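Local coordinates for MutT/nudix family protein (Streptococcus pneumoniae, PDB 4HFQ) that hydrolyses UDP-X substrates, among them precursors of peptidoglycan biosynthesis, as a diphosphatase of the Nudix family, at residues E125-V130 with T144-G149. Sequence-based numbering, arbitrary orientation.
Sequences ERLLAV and TKFVFG
Leu128 N and Ala129 N both turn to Val147 O, and the two bonds are unequal: Leu128 N lies 2.8 Å from Val147 O, whereas the bond from Ala129 is weak. Gly149 O is shared in the same way, with Glu125 N at 2.8 Å, and with a weaker bond from Arg126. Each doubling places two residues of 125-130 opposite one of 144-149, which defines a classic beta bulge; the helix-like phi/psi of Glu125 and Leu128 marks the extra residue. Each bulge is closed by a return bond: Gly149 N to Arg126 O, and Val147 N to Ala129 O at 2.9 Å and nearly straight (170° at the hydrogen).

Apolar contacts follow this register. Leu127, whose CG swings away from the backbone nitrogen (chi1 177°), carries CD1 over one face of the Phe148 ring, 4.1 Å from the centroid, a CH-pi contact. The same methyl reaches Phe146 at its ring edge, CD1 to CD2 3.9 Å, while Val130 CG2 stands alongside that ring. Phe146 also meets Phe146 of the second subunit, so this face joins the dimer interface, and Phe148 packs on helix 106-118. On the other face Ala129 and Val147 pair and both touch Leu190 of helix 184-194, and Lys145 reaches across to a salt bridge with Asp71.

Two successive bulges in a twisted antiparallel ladder thus join strands 120-132 and 143-153 in the mixed sheet of the Nudix fold, a sheet packed between helices.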
loop_
_atom_site.group_PDB
_atom_site.type_symbol
_atom_site.label_atom_id
_atom_site.label_comp_id
_atom_site.label_asym_id
_atom_site.label_seq_id
_atom_site.Cartn_x
_atom_site.Cartn_y
_atom_site.Cartn_z
ATOM N N GLU A 125 2.570 12.125 -18.142
ATOM C CA GLU A 125 3.139 13.449 -17.926
ATOM C C GLU A 125 3.656 13.670 -16.503
ATOM O O GLU A 125 4.701 14.286 -16.321
ATOM C CB GLU A 125 2.122 14.532 -18.308
ATOM C CG GLU A 125 1.691 14.444 -19.771
ATOM C CD GLU A 125 0.599 15.438 -20.149
ATOM O OE1 GLU A 125 -0.470 15.453 -19.497
ATOM O OE2 GLU A 125 0.791 16.185 -21.146
ATOM N N ARG A 126 2.923 13.188 -15.497
ATOM C CA ARG A 126 3.354 13.349 -14.101
ATOM C C ARG A 126 2.501 12.468 -13.212
ATOM O O ARG A 126 1.457 11.972 -13.630
ATOM C CB ARG A 126 3.269 14.819 -13.649
ATOM C CG ARG A 126 1.850 15.369 -13.627
ATOM C CD ARG A 126 1.787 16.838 -13.209
ATOM N NE ARG A 126 2.037 17.008 -11.778
ATOM C CZ ARG A 126 1.471 17.949 -11.018
ATOM N NH1 ARG A 126 0.585 18.792 -11.534
ATOM N NH2 ARG A 126 1.780 18.021 -9.734
ATOM N N LEU A 127 2.957 12.278 -11.983
ATOM C CA LEU A 127 2.150 11.633 -10.958
ATOM C C LEU A 127 1.416 12.733 -10.194
ATOM O O LEU A 127 2.062 13.649 -9.657
ATOM C CB LEU A 127 3.041 10.814 -10.019
ATOM C CG LEU A 127 2.381 10.122 -8.821
ATOM C CD1 LEU A 127 1.362 9.100 -9.288
ATOM C CD2 LEU A 127 3.468 9.460 -7.985
ATOM N N LEU A 128 0.081 12.674 -10.155
ATOM C CA LEU A 128 -0.711 13.699 -9.464
ATOM C C LEU A 128 -0.960 13.362 -7.999
ATOM O O LEU A 128 -1.043 14.261 -7.156
ATOM C CB LEU A 128 -2.046 13.944 -10.166
ATOM C CG LEU A 128 -1.947 14.424 -11.618
ATOM C CD1 LEU A 128 -3.316 14.307 -12.246
ATOM C CD2 LEU A 128 -1.453 15.859 -11.719
ATOM N N ALA A 129 -1.139 12.072 -7.689
ATOM C CA ALA A 129 -1.526 11.674 -6.340
ATOM C C ALA A 129 -1.161 10.249 -6.101
ATOM O O ALA A 129 -1.180 9.423 -7.030
ATOM C CB ALA A 129 -3.030 11.823 -6.140
ATOM N N VAL A 130 -0.898 9.943 -4.825
ATOM C CA VAL A 130 -0.936 8.548 -4.361
ATOM C C VAL A 130 -1.932 8.514 -3.203
ATOM O O VAL A 130 -1.657 9.046 -2.126
ATOM C CB VAL A 130 0.441 8.010 -3.905
ATOM C CG1 VAL A 130 0.320 6.535 -3.536
ATOM C CG2 VAL A 130 1.480 8.175 -5.003
ATOM N N THR A 144 -2.520 1.261 -2.605
ATOM C CA THR A 144 -1.914 2.551 -2.969
ATOM C C THR A 144 -2.373 2.865 -4.390
ATOM O O THR A 144 -2.011 2.171 -5.346
ATOM C CB THR A 144 -0.369 2.509 -2.921
ATOM O OG1 THR A 144 0.105 1.505 -3.821
ATOM C CG2 THR A 144 0.124 2.172 -1.501
ATOM N N LYS A 145 -3.175 3.919 -4.502
ATOM C CA LYS A 145 -3.805 4.268 -5.764
ATOM C C LYS A 145 -3.032 5.424 -6.401
ATOM O O LYS A 145 -3.114 6.575 -5.956
ATOM C CB LYS A 145 -5.274 4.604 -5.496
ATOM C CG LYS A 145 -6.054 5.085 -6.731
ATOM C CD LYS A 145 -7.518 5.374 -6.357
ATOM C CE LYS A 145 -8.320 4.128 -6.009
ATOM N NZ LYS A 145 -8.604 3.246 -7.182
ATOM N N PHE A 146 -2.226 5.079 -7.400
ATOM C CA PHE A 146 -1.430 6.068 -8.156
ATOM C C PHE A 146 -2.351 6.680 -9.200
ATOM O O PHE A 146 -3.001 5.951 -9.951
ATOM C CB PHE A 146 -0.306 5.369 -8.920
ATOM C CG PHE A 146 0.774 4.781 -8.064
ATOM C CD1 PHE A 146 0.629 3.522 -7.513
ATOM C CD2 PHE A 146 1.963 5.477 -7.843
ATOM C CE1 PHE A 146 1.635 2.952 -6.743
ATOM C CE2 PHE A 146 2.974 4.920 -7.065
ATOM C CZ PHE A 146 2.799 3.672 -6.495
ATOM N N VAL A 147 -2.392 8.003 -9.264
ATOM C CA VAL A 147 -3.131 8.676 -10.335
ATOM C C VAL A 147 -2.143 9.498 -11.146
ATOM O O VAL A 147 -1.561 10.465 -10.635
ATOM C CB VAL A 147 -4.257 9.573 -9.803
ATOM C CG1 VAL A 147 -5.051 10.106 -10.982
ATOM C CG2 VAL A 147 -5.158 8.798 -8.841
ATOM N N PHE A 148 -1.940 9.074 -12.396
ATOM C CA PHE A 148 -0.998 9.699 -13.306
ATOM C C PHE A 148 -1.716 10.648 -14.245
ATOM O O PHE A 148 -2.731 10.290 -14.843
ATOM C CB PHE A 148 -0.306 8.639 -14.163
ATOM C CG PHE A 148 0.576 7.697 -13.383
ATOM C CD1 PHE A 148 1.885 8.050 -13.074
ATOM C CD2 PHE A 148 0.101 6.452 -12.988
ATOM C CE1 PHE A 148 2.713 7.170 -12.374
ATOM C CE2 PHE A 148 0.925 5.564 -12.302
ATOM C CZ PHE A 148 2.222 5.931 -11.994
ATOM N N GLY A 149 -1.197 11.864 -14.373
ATOM C CA GLY A 149 -1.670 12.758 -15.442
ATOM C C GLY A 149 -1.111 12.279 -16.766
ATOM O O GLY A 149 0.117 12.137 -16.893
#